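Local coordinates for SusD superfamily protein (Bacteroides thetaiotaomicron, PDB 3MCX), which is of uncharacterised function but, as a SusD-family outer-membrane protein that binds zinc ions, probably takes part in capturing glycans at the cell surface, at residues A452-S464 / A468-R477. Sequence-based numbering, arbitrary orientation.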
# COMPACT_ATOMS: atom_id res chain seq x y z
N ALA A 452 17.54 -1.96 7.43
CA ALA A 452 17.05 -1.37 6.17
C ALA A 452 17.98 -1.63 4.98
O ALA A 452 17.58 -1.45 3.83
CB ALA A 452 16.81 0.15 6.33
N THR A 453 19.15 -2.14 5.26
CA THR A 453 20.14 -2.57 4.28
C THR A 453 20.19 -4.10 4.11
O THR A 453 21.00 -4.59 3.34
CB THR A 453 21.52 -2.09 4.68
OG1 THR A 453 21.78 -2.46 6.04
CG2 THR A 453 21.61 -0.53 4.53
N ASP A 454 19.28 -4.82 4.77
CA ASP A 454 19.30 -6.28 4.66
C ASP A 454 18.96 -6.69 3.20
O ASP A 454 17.98 -6.24 2.66
CB ASP A 454 18.30 -6.87 5.65
CG ASP A 454 18.46 -8.37 5.86
OD1 ASP A 454 18.29 -9.12 4.86
OD2 ASP A 454 18.71 -8.82 7.02
N LEU A 455 19.79 -7.56 2.64
CA LEU A 455 19.58 -8.01 1.25
C LEU A 455 18.20 -8.59 1.09
O LEU A 455 17.65 -8.51 -0.02
CB LEU A 455 20.64 -9.00 0.79
CG LEU A 455 22.09 -8.56 0.86
CD1 LEU A 455 23.00 -9.69 0.44
CD2 LEU A 455 22.24 -7.32 0.02
N ARG A 456 17.62 -9.17 2.14
CA ARG A 456 16.31 -9.82 2.00
C ARG A 456 15.13 -8.85 1.85
O ARG A 456 14.01 -9.29 1.57
CB ARG A 456 16.08 -10.78 3.18
CG ARG A 456 17.11 -11.88 3.27
CD ARG A 456 17.05 -12.63 4.58
NE ARG A 456 17.31 -11.74 5.69
CZ ARG A 456 17.10 -12.06 6.96
NH1 ARG A 456 16.62 -13.28 7.26
NH2 ARG A 456 17.40 -11.19 7.93
N ILE A 457 15.35 -7.55 2.03
CA ILE A 457 14.31 -6.57 1.78
C ILE A 457 13.84 -6.62 0.34
O ILE A 457 12.65 -6.47 0.09
CB ILE A 457 14.74 -5.14 2.13
CG1 ILE A 457 14.67 -4.93 3.65
CG2 ILE A 457 13.89 -4.09 1.35
CD1 ILE A 457 15.69 -3.92 4.13
N ALA A 458 14.78 -6.78 -0.61
CA ALA A 458 14.43 -6.93 -2.02
C ALA A 458 14.01 -8.38 -2.24
O ALA A 458 14.83 -9.30 -2.09
CB ALA A 458 15.60 -6.53 -2.90
N LEU A 459 12.75 -8.55 -2.61
CA LEU A 459 12.23 -9.88 -2.90
C LEU A 459 12.98 -10.49 -4.05
O LEU A 459 13.46 -9.78 -4.94
CB LEU A 459 10.74 -9.83 -3.24
CG LEU A 459 9.81 -9.44 -2.09
CD1 LEU A 459 8.39 -9.40 -2.60
CD2 LEU A 459 9.91 -10.43 -0.95
N PRO A 460 13.08 -11.82 -4.10
CA PRO A 460 13.70 -12.42 -5.26
C PRO A 460 12.89 -12.21 -6.53
O PRO A 460 11.68 -12.29 -6.50
CB PRO A 460 13.78 -13.92 -4.91
CG PRO A 460 12.67 -14.08 -3.96
CD PRO A 460 12.50 -12.82 -3.19
N ILE A 461 13.60 -11.94 -7.61
CA ILE A 461 13.02 -11.90 -8.93
C ILE A 461 12.51 -13.34 -9.21
O ILE A 461 13.16 -14.30 -8.87
CB ILE A 461 14.10 -11.53 -9.96
CG1 ILE A 461 14.76 -10.16 -9.65
CG2 ILE A 461 13.55 -11.58 -11.44
CD1 ILE A 461 13.83 -8.99 -9.55
N PRO A 462 11.33 -13.48 -9.84
CA PRO A 462 10.82 -14.83 -10.08
C PRO A 462 11.81 -15.68 -10.83
O PRO A 462 12.45 -15.25 -11.80
CB PRO A 462 9.56 -14.58 -10.94
CG PRO A 462 9.13 -13.21 -10.64
CD PRO A 462 10.37 -12.43 -10.22
N GLN A 463 11.92 -16.95 -10.44
CA GLN A 463 12.80 -17.86 -11.10
C GLN A 463 12.45 -18.03 -12.58
O GLN A 463 13.32 -18.26 -13.40
CB GLN A 463 12.83 -19.26 -10.44
CG GLN A 463 13.92 -20.15 -10.90
CD GLN A 463 15.30 -19.62 -10.58
OE1 GLN A 463 15.48 -19.02 -9.51
NE2 GLN A 463 16.27 -19.87 -11.45
N SER A 464 11.16 -17.88 -12.89
CA SER A 464 10.70 -17.95 -14.29
C SER A 464 11.45 -16.92 -15.13
O SER A 464 11.88 -17.22 -16.24
CB SER A 464 9.20 -17.66 -14.34
OG SER A 464 8.83 -16.53 -13.61
N ALA A 468 14.44 -17.75 -18.00
CA ALA A 468 14.06 -17.38 -19.39
C ALA A 468 14.94 -16.30 -20.02
O ALA A 468 15.10 -16.26 -21.23
CB ALA A 468 12.64 -16.88 -19.39
N ASN A 469 15.48 -15.40 -19.21
CA ASN A 469 16.09 -14.15 -19.71
C ASN A 469 17.44 -13.99 -18.98
O ASN A 469 17.47 -13.54 -17.83
CB ASN A 469 15.14 -12.97 -19.45
CG ASN A 469 15.67 -11.63 -20.01
OD1 ASN A 469 16.80 -11.57 -20.49
ND2 ASN A 469 14.83 -10.57 -19.97
N PRO A 470 18.54 -14.36 -19.64
CA PRO A 470 19.87 -14.23 -19.03
C PRO A 470 20.31 -12.79 -18.72
O PRO A 470 21.28 -12.62 -17.99
CB PRO A 470 20.80 -14.86 -20.09
CG PRO A 470 20.03 -14.77 -21.37
CD PRO A 470 18.61 -14.92 -21.01
N ASN A 471 19.61 -11.79 -19.25
CA ASN A 471 19.88 -10.37 -18.98
C ASN A 471 19.29 -9.89 -17.66
O ASN A 471 19.53 -8.75 -17.27
CB ASN A 471 19.34 -9.46 -20.12
CG ASN A 471 19.97 -9.78 -21.44
OD1 ASN A 471 21.17 -10.06 -21.50
ND2 ASN A 471 19.15 -9.79 -22.50
N ILE A 472 18.47 -10.72 -17.02
CA ILE A 472 17.86 -10.37 -15.74
C ILE A 472 18.69 -10.95 -14.61
O ILE A 472 18.85 -12.16 -14.51
CB ILE A 472 16.42 -10.90 -15.62
CG1 ILE A 472 15.54 -10.39 -16.77
CG2 ILE A 472 15.81 -10.57 -14.26
CD1 ILE A 472 15.14 -8.97 -16.63
N GLN A 473 19.28 -10.08 -13.81
CA GLN A 473 20.07 -10.49 -12.67
C GLN A 473 19.17 -10.73 -11.46
O GLN A 473 18.22 -10.01 -11.24
CB GLN A 473 21.02 -9.37 -12.28
CG GLN A 473 22.07 -9.03 -13.26
CD GLN A 473 23.08 -8.03 -12.65
OE1 GLN A 473 23.46 -8.14 -11.46
NE2 GLN A 473 23.48 -7.04 -13.44
N GLN A 474 19.50 -11.74 -10.68
CA GLN A 474 18.79 -11.97 -9.42
C GLN A 474 19.33 -11.02 -8.33
O GLN A 474 20.51 -10.59 -8.36
CB GLN A 474 19.02 -13.43 -8.99
CG GLN A 474 18.26 -13.94 -7.76
CD GLN A 474 16.78 -13.62 -7.81
OE1 GLN A 474 16.34 -12.51 -7.49
NE2 GLN A 474 15.98 -14.63 -8.22
N ASN A 475 18.45 -10.69 -7.41
CA ASN A 475 18.85 -9.98 -6.20
C ASN A 475 19.79 -10.83 -5.36
O ASN A 475 19.52 -12.00 -5.13
CB ASN A 475 17.65 -9.54 -5.39
CG ASN A 475 16.90 -8.42 -6.05
OD1 ASN A 475 17.55 -7.50 -6.58
ND2 ASN A 475 15.58 -8.46 -6.06
N PRO A 476 20.87 -10.24 -4.84
CA PRO A 476 21.76 -11.02 -4.00
C PRO A 476 21.16 -11.46 -2.67
O PRO A 476 20.19 -10.88 -2.18
CB PRO A 476 22.96 -10.10 -3.78
CG PRO A 476 22.54 -8.80 -4.09
CD PRO A 476 21.34 -8.87 -5.04
N ARG A 477 21.73 -12.53 -2.14
CA ARG A 477 21.39 -13.04 -0.85
C ARG A 477 22.66 -13.32 -0.06
O ARG A 477 23.78 -13.28 -0.60
CB ARG A 477 20.59 -14.34 -1.03
CG ARG A 477 19.17 -14.12 -1.61
CD ARG A 477 18.33 -13.64 -0.55
NE ARG A 477 16.92 -13.30 -0.82
CZ ARG A 477 16.45 -12.12 -1.21
NH1 ARG A 477 17.26 -11.12 -1.58
NH2 ARG A 477 15.16 -11.94 -1.17
OXT ARG A 477 22.58 -13.60 1.14
O HOH W 1 19.03 -8.32 -2.42
O HOH W 2 17.19 -17.22 -8.58
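Gln474 reads both polar atoms of the Ile461 backbone with its flat amide: OE1 takes the N-H of Ile461 at 2.8 Å, and NE2 gives a straighter bond (165°) to Ile461 O at 2.9 Å, each in the carbonyl plane on a lone pair. The side chain leaves with CG opposite the backbone N (chi1 -175°) and bends at chi2, which brings the amide to Ile461; OE1 also accepts from Asn475 N. Were an alanine in its place, the N-H and carbonyl of Ile461 would probably lose these mates and a gap open beside Pro460. Asn475 ND2 donates to Leu459 O at 2.7 Å. The Arg477 guanidinium meets Ala458 O end-on, NH2 at 2.8 Å and NH1 at 3.1 Å, with the oxygen in its plane and Arg456 CA over one face. NH1 also bonds Pro476 O, which may hold the group's rotation. A water joins Leu455 O to Pro476 O.

Apolar contact is sparser: Ile461 CG2 meets Ile472 CG2 at 3.8 Å, the side chains crossing near a right angle.

The C-terminal tail thus doubles back, after helix 463-468, along the mostly loop segment 452-464. Leu459 and Ile461 pack against helices 81-106 and 115-140, while Arg169 bonds Gln473 O and Asn475 OD1.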